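Local coordinates for protein alpha-1,3-glucanase (Bacillus circulans, PDB 5ZRU) that probably hydrolyses alpha-1,3-glucan, this chain being the calcium- and zinc-binding catalytic unit of a family GH 87 enzyme, at residues Val108-Phe119 with Gly131-Trp142. Residues are numbered along the deposited sequence; the frame is centred on the assembly and turned at random.
Sequences VPLTSYYSWQYF and GRPLFRFDEVHW. With CA (calcium ion), chain I; PE5 (3,6,9,12,15,18,21,24-octaoxahexacosan-1-ol), chain C.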
loop_
_atom_site.group_PDB
_atom_site.type_symbol
_atom_site.label_atom_id
_atom_site.label_comp_id
_atom_site.label_asym_id
_atom_site.label_seq_id
_atom_site.Cartn_x
_atom_site.Cartn_y
_atom_site.Cartn_z
ATOM N N VAL A 108 18.994 -15.768 3.576
ATOM C CA VAL A 108 18.078 -14.696 3.953
ATOM C C VAL A 108 17.001 -15.291 4.853
ATOM O O VAL A 108 16.230 -16.142 4.389
ATOM C CB VAL A 108 17.450 -14.032 2.719
ATOM C CG1 VAL A 108 16.423 -12.979 3.145
ATOM C CG2 VAL A 108 18.520 -13.399 1.875
ATOM N N PRO A 109 16.910 -14.884 6.115
ATOM C CA PRO A 109 15.819 -15.373 6.962
ATOM C C PRO A 109 14.477 -14.842 6.479
ATOM O O PRO A 109 14.369 -13.712 5.994
ATOM C CB PRO A 109 16.166 -14.824 8.355
ATOM C CG PRO A 109 17.586 -14.328 8.257
ATOM C CD PRO A 109 17.791 -13.944 6.827
ATOM N N LEU A 110 13.451 -15.683 6.626
ATOM C CA LEU A 110 12.098 -15.411 6.160
ATOM C C LEU A 110 11.103 -15.834 7.228
ATOM O O LEU A 110 11.375 -16.741 8.022
ATOM C CB LEU A 110 11.778 -16.173 4.856
ATOM C CG LEU A 110 12.697 -15.895 3.670
ATOM C CD1 LEU A 110 12.374 -16.881 2.562
ATOM C CD2 LEU A 110 12.526 -14.443 3.198
ATOM N N THR A 111 9.932 -15.198 7.229
ATOM C CA THR A 111 8.889 -15.605 8.164
ATOM C C THR A 111 7.528 -15.330 7.541
ATOM O O THR A 111 7.383 -14.423 6.710
ATOM C CB THR A 111 9.022 -14.886 9.521
ATOM O OG1 THR A 111 8.028 -15.381 10.434
ATOM C CG2 THR A 111 8.832 -13.375 9.358
ATOM N N SER A 112 6.531 -16.131 7.934
ATOM C CA SER A 112 5.141 -15.829 7.607
ATOM C C SER A 112 4.414 -15.181 8.776
ATOM O O SER A 112 3.191 -15.026 8.720
ATOM C CB SER A 112 4.392 -17.087 7.132
ATOM O OG SER A 112 4.550 -18.189 8.020
ATOM N N TYR A 113 5.157 -14.765 9.810
ATOM C CA TYR A 113 4.576 -14.116 10.990
ATOM C C TYR A 113 3.698 -12.924 10.621
ATOM O O TYR A 113 2.580 -12.782 11.130
ATOM C CB TYR A 113 5.697 -13.660 11.932
ATOM C CG TYR A 113 5.222 -12.846 13.130
ATOM C CD1 TYR A 113 4.771 -13.481 14.286
ATOM C CD2 TYR A 113 5.232 -11.452 13.109
ATOM C CE1 TYR A 113 4.344 -12.761 15.393
ATOM C CE2 TYR A 113 4.793 -10.709 14.223
ATOM C CZ TYR A 113 4.359 -11.380 15.355
ATOM O OH TYR A 113 3.937 -10.686 16.457
ATOM N N TYR A 114 4.213 -12.028 9.769
ATOM C CA TYR A 114 3.500 -10.788 9.482
ATOM C C TYR A 114 2.282 -11.018 8.605
ATOM O O TYR A 114 1.252 -10.350 8.775
ATOM C CB TYR A 114 4.421 -9.794 8.782
ATOM C CG TYR A 114 5.680 -9.511 9.533
ATOM C CD1 TYR A 114 5.679 -8.679 10.645
ATOM C CD2 TYR A 114 6.885 -10.060 9.110
ATOM C CE1 TYR A 114 6.860 -8.413 11.332
ATOM C CE2 TYR A 114 8.057 -9.798 9.778
ATOM C CZ TYR A 114 8.041 -8.983 10.892
ATOM O OH TYR A 114 9.243 -8.744 11.534
ATOM N N SER A 115 2.405 -11.913 7.630
ATOM C CA SER A 115 1.431 -12.082 6.566
ATOM C C SER A 115 0.369 -13.093 6.999
ATOM O O SER A 115 0.351 -13.548 8.148
ATOM C CB SER A 115 2.154 -12.496 5.278
ATOM O OG SER A 115 3.029 -13.604 5.515
ATOM N N TRP A 116 -0.531 -13.430 6.072
ATOM C CA TRP A 116 -1.639 -14.379 6.217
ATOM C C TRP A 116 -2.741 -13.853 7.136
ATOM O O TRP A 116 -2.558 -13.743 8.355
ATOM C CB TRP A 116 -1.143 -15.753 6.696
ATOM C CG TRP A 116 -0.300 -16.445 5.658
ATOM C CD1 TRP A 116 1.040 -16.276 5.453
ATOM C CD2 TRP A 116 -0.736 -17.402 4.677
ATOM N NE1 TRP A 116 1.462 -17.063 4.409
ATOM C CE2 TRP A 116 0.394 -17.757 3.910
ATOM C CE3 TRP A 116 -1.973 -17.992 4.372
ATOM C CZ2 TRP A 116 0.335 -18.690 2.870
ATOM C CZ3 TRP A 116 -2.031 -18.913 3.330
ATOM C CH2 TRP A 116 -0.883 -19.245 2.587
ATOM N N GLN A 117 -3.874 -13.511 6.525
ATOM C CA GLN A 117 -5.106 -13.084 7.182
ATOM C C GLN A 117 -6.255 -13.866 6.566
ATOM O O GLN A 117 -6.245 -14.142 5.365
ATOM C CB GLN A 117 -5.359 -11.580 7.001
ATOM C CG GLN A 117 -4.367 -10.687 7.728
ATOM C CD GLN A 117 -4.731 -10.539 9.191
ATOM O OE1 GLN A 117 -5.538 -9.684 9.541
ATOM N NE2 GLN A 117 -4.145 -11.377 10.050
ATOM N N TYR A 118 -7.262 -14.203 7.381
ATOM C CA TYR A 118 -8.250 -15.200 6.982
ATOM C C TYR A 118 -9.665 -14.637 7.086
ATOM O O TYR A 118 -10.009 -13.976 8.070
ATOM C CB TYR A 118 -8.093 -16.473 7.838
ATOM C CG TYR A 118 -6.730 -17.125 7.699
ATOM C CD1 TYR A 118 -6.494 -18.080 6.709
ATOM C CD2 TYR A 118 -5.678 -16.791 8.560
ATOM C CE1 TYR A 118 -5.255 -18.681 6.578
ATOM C CE2 TYR A 118 -4.432 -17.390 8.438
ATOM C CZ TYR A 118 -4.227 -18.332 7.442
ATOM O OH TYR A 118 -2.995 -18.927 7.315
ATOM N N PHE A 119 -10.491 -14.910 6.074
ATOM C CA PHE A 119 -11.778 -14.232 5.938
ATOM C C PHE A 119 -12.930 -15.219 5.825
ATOM O O PHE A 119 -13.023 -15.967 4.847
ATOM C CB PHE A 119 -11.759 -13.293 4.728
ATOM C CG PHE A 119 -10.850 -12.110 4.921
ATOM C CD1 PHE A 119 -11.314 -10.959 5.549
ATOM C CD2 PHE A 119 -9.517 -12.172 4.530
ATOM C CE1 PHE A 119 -10.469 -9.870 5.759
ATOM C CE2 PHE A 119 -8.662 -11.087 4.732
ATOM C CZ PHE A 119 -9.136 -9.938 5.353
ATOM N N GLY A 131 -11.074 -18.741 8.201
ATOM C CA GLY A 131 -11.615 -18.463 6.883
ATOM C C GLY A 131 -10.583 -18.677 5.783
ATOM O O GLY A 131 -9.566 -19.340 5.981
ATOM N N ARG A 132 -10.887 -18.109 4.599
ATOM C CA ARG A 132 -10.007 -18.257 3.439
ATOM C C ARG A 132 -8.858 -17.244 3.490
ATOM O O ARG A 132 -9.018 -16.134 4.002
ATOM C CB ARG A 132 -10.790 -18.084 2.139
ATOM C CG ARG A 132 -11.369 -16.689 1.903
ATOM C CD ARG A 132 -12.174 -16.686 0.615
ATOM N NE ARG A 132 -12.828 -15.413 0.342
ATOM C CZ ARG A 132 -12.274 -14.428 -0.359
ATOM N NH1 ARG A 132 -11.046 -14.571 -0.847
ATOM N NH2 ARG A 132 -12.951 -13.308 -0.584
ATOM N N PRO A 133 -7.688 -17.607 2.964
ATOM C CA PRO A 133 -6.499 -16.763 3.147
ATOM C C PRO A 133 -6.371 -15.650 2.116
ATOM O O PRO A 133 -6.670 -15.828 0.931
ATOM C CB PRO A 133 -5.344 -17.764 2.999
ATOM C CG PRO A 133 -5.871 -18.750 1.993
ATOM C CD PRO A 133 -7.343 -18.914 2.375
ATOM N N LEU A 134 -5.919 -14.490 2.601
ATOM C CA LEU A 134 -5.339 -13.416 1.803
ATOM C C LEU A 134 -4.069 -12.957 2.514
ATOM O O LEU A 134 -3.685 -13.521 3.546
ATOM C CB LEU A 134 -6.332 -12.259 1.598
ATOM C CG LEU A 134 -7.587 -12.587 0.777
ATOM C CD1 LEU A 134 -8.546 -11.379 0.770
ATOM C CD2 LEU A 134 -7.221 -12.971 -0.641
ATOM N N PHE A 135 -3.398 -11.936 1.962
ATOM C CA PHE A 135 -2.084 -11.516 2.471
ATOM C C PHE A 135 -1.103 -12.693 2.428
ATOM O O PHE A 135 -0.346 -12.931 3.367
ATOM C CB PHE A 135 -2.205 -10.948 3.900
ATOM C CG PHE A 135 -1.022 -10.095 4.365
ATOM C CD1 PHE A 135 0.088 -9.872 3.560
ATOM C CD2 PHE A 135 -1.047 -9.521 5.630
ATOM C CE1 PHE A 135 1.163 -9.085 4.020
ATOM C CE2 PHE A 135 0.009 -8.731 6.093
ATOM C CZ PHE A 135 1.121 -8.519 5.287
ATOM N N ARG A 136 -1.122 -13.455 1.329
ATOM C CA ARG A 136 -0.239 -14.614 1.251
ATOM C C ARG A 136 1.194 -14.248 0.882
ATOM O O ARG A 136 2.098 -15.068 1.088
ATOM C CB ARG A 136 -0.817 -15.637 0.266
ATOM C CG ARG A 136 -2.033 -16.373 0.852
ATOM C CD ARG A 136 -2.786 -17.191 -0.200
ATOM N NE ARG A 136 -3.626 -16.313 -1.008
ATOM C CZ ARG A 136 -4.719 -16.704 -1.657
ATOM N NH1 ARG A 136 -5.112 -17.977 -1.612
ATOM N NH2 ARG A 136 -5.427 -15.816 -2.334
ATOM N N PHE A 137 1.433 -13.043 0.354
ATOM C CA PHE A 137 2.776 -12.620 -0.007
ATOM C C PHE A 137 3.288 -11.555 0.962
ATOM O O PHE A 137 2.518 -10.862 1.634
ATOM C CB PHE A 137 2.824 -12.105 -1.456
ATOM C CG PHE A 137 2.799 -13.205 -2.492
ATOM C CD1 PHE A 137 1.595 -13.779 -2.891
ATOM C CD2 PHE A 137 3.983 -13.672 -3.053
ATOM C CE1 PHE A 137 1.568 -14.807 -3.841
ATOM C CE2 PHE A 137 3.976 -14.705 -4.003
ATOM C CZ PHE A 137 2.771 -15.270 -4.402
ATOM N N ASP A 138 4.612 -11.454 1.036
ATOM C CA ASP A 138 5.293 -10.501 1.905
ATOM C C ASP A 138 6.603 -10.127 1.225
ATOM O O ASP A 138 6.936 -10.654 0.162
ATOM C CB ASP A 138 5.529 -11.098 3.304
ATOM C CG ASP A 138 5.723 -10.028 4.385
ATOM O OD1 ASP A 138 5.703 -8.821 4.071
ATOM O OD2 ASP A 138 5.897 -10.399 5.563
ATOM N N GLU A 139 7.368 -9.230 1.848
ATOM C CA GLU A 139 8.646 -8.816 1.283
ATOM C C GLU A 139 9.733 -8.861 2.344
ATOM O O GLU A 139 9.457 -8.780 3.546
ATOM C CB GLU A 139 8.569 -7.401 0.679
ATOM C CG GLU A 139 7.661 -7.341 -0.535
ATOM C CD GLU A 139 7.651 -5.983 -1.200
ATOM O OE1 GLU A 139 8.396 -5.082 -0.771
ATOM O OE2 GLU A 139 6.873 -5.819 -2.144
ATOM N N VAL A 140 10.971 -9.035 1.877
ATOM C CA VAL A 140 12.170 -8.803 2.674
ATOM C C VAL A 140 13.136 -8.043 1.780
ATOM O O VAL A 140 12.988 -8.020 0.557
ATOM C CB VAL A 140 12.840 -10.096 3.203
ATOM C CG1 VAL A 140 11.969 -10.761 4.268
ATOM C CG2 VAL A 140 13.128 -11.070 2.060
ATOM N N HIS A 141 14.120 -7.395 2.399
ATOM C CA HIS A 141 15.176 -6.764 1.616
ATOM C C HIS A 141 16.510 -6.974 2.313
ATOM O O HIS A 141 16.573 -7.218 3.519
ATOM C CB HIS A 141 14.898 -5.267 1.358
ATOM C CG HIS A 141 14.877 -4.407 2.589
ATOM N ND1 HIS A 141 13.776 -4.312 3.417
ATOM C CD2 HIS A 141 15.807 -3.562 3.103
ATOM C CE1 HIS A 141 14.037 -3.464 4.398
ATOM N NE2 HIS A 141 15.264 -3.000 4.234
ATOM N N TRP A 142 17.583 -6.906 1.528
ATOM C CA TRP A 142 18.928 -7.084 2.065
ATOM C C TRP A 142 19.904 -6.372 1.142
ATOM O O TRP A 142 19.564 -6.007 0.017
ATOM C CB TRP A 142 19.287 -8.571 2.209
ATOM C CG TRP A 142 19.365 -9.317 0.886
ATOM C CD1 TRP A 142 20.464 -9.455 0.087
ATOM C CD2 TRP A 142 18.301 -10.017 0.223
ATOM N NE1 TRP A 142 20.155 -10.194 -1.028
ATOM C CE2 TRP A 142 18.835 -10.558 -0.968
ATOM C CE3 TRP A 142 16.953 -10.248 0.528
ATOM C CZ2 TRP A 142 18.069 -11.305 -1.858
ATOM C CZ3 TRP A 142 16.187 -10.991 -0.361
ATOM C CH2 TRP A 142 16.750 -11.520 -1.538
HETATM CA CA CA I . -0.862 -14.088 10.034
HETATM C C48 PE5 C . 11.065 -8.659 16.011
HETATM C C50 PE5 C . 9.937 -9.068 15.058
HETATM O O1 PE5 C . 9.933 -10.460 14.885
HETATM C C1 PE5 C . 8.893 -10.953 14.086
HETATM C C2 PE5 C . 9.090 -12.444 13.795
HETATM O O2 PE5 C . 10.247 -12.627 13.030
HETATM C C3 PE5 C . 10.630 -13.955 12.814
HETATM C C4 PE5 C . 11.944 -13.991 12.022
HETATM O O3 PE5 C . 11.795 -13.288 10.817
HETATM C C5 PE5 C . 12.891 -13.306 9.942
HETATM C C6 PE5 C . 13.208 -11.889 9.443
HETATM O O4 PE5 C . 12.480 -11.560 8.287
HETATM C C7 PE5 C . 11.982 -10.248 8.226
HETATM C C8 PE5 C . 13.105 -9.235 8.467
HETATM O O5 PE5 C . 12.551 -7.991 8.756
HETATM C C9 PE5 C . 13.457 -7.044 9.254
HETATM C C10 PE5 C . 13.759 -6.034 8.156
HETATM O O6 PE5 C . 15.141 -5.956 7.968
HETATM C C11 PE5 C . 15.534 -5.447 6.727
HETATM C C12 PE5 C . 17.024 -5.677 6.516
HETATM O O7 PE5 C . 17.613 -4.420 6.398
HETATM C C13 PE5 C . 18.622 -4.325 5.435
HETATM C C14 PE5 C . 19.559 -3.188 5.835
HETATM O O8 PE5 C . 19.660 -3.176 7.231
HETATM C C15 PE5 C . 20.435 -2.143 7.781
HETATM C C16 PE5 C . 21.642 -2.746 8.514
HETATM O O52 PE5 C . 21.479 -2.659 9.902
HETATM O O HOH W 1 5.365 -12.638 6.819
HETATM O O HOH W 2 0.858 -15.942 9.699
HETATM O O HOH W 3 0.562 -14.278 12.051
HETATM O O HOH W 4 -0.793 -11.724 10.122
HETATM O O HOH W 5 3.851 -15.429 3.275
HETATM O O HOH W 6 -14.593 -15.329 2.664
HETATM O O HOH W 7 -2.513 -13.515 11.788
HETATM O O HOH W 8 -2.047 -16.084 10.513
#
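V108 and L110 meet V140 and W142 across a beta-sandwich interface: strand 103-111 belongs to one antiparallel sheet of the D1 region, strand 132-144 to the other, and the axes of 108-111 and 137-142 approach to 8.4 Å. V108 CG2 lies over the W142 six-membered ring, a CH-pi contact 3.8 Å from its centroid. L110 crosses V140 at about a right angle, its CD2 a bump 3.6 Å from V140 CG2.

Farther along, 117-119 joins the same strand edge-on, as an antiparallel pair. L134 N bonds to Q117 O almost linearly (175°), and F119 exchanges two backbone bonds with R132. Glycine is demanded at G131, where a CB would fall 2.2 Å from F119 C.

Between these regions both chains leave strand geometry. S115 CA sits over the centre of the F135 ring, 3.6 Å from its centroid and 7° off the normal. The W116 indole, with CG beside its own backbone N (chi1 -67°), folds back alongside P133 and takes R136 CG on one face, 3.5 Å from CH2. Replacing W116 by alanine is likely to leave R136 CG and P133 CB bordering a gap and M83 without the indole N-H. The carbonyls of S115 and W116 bind a calcium completed by five waters. Separately, one water donates to D138 OD2 at 2.6 Å and to T111 O, and accepts from S115 OG at 2.8 Å.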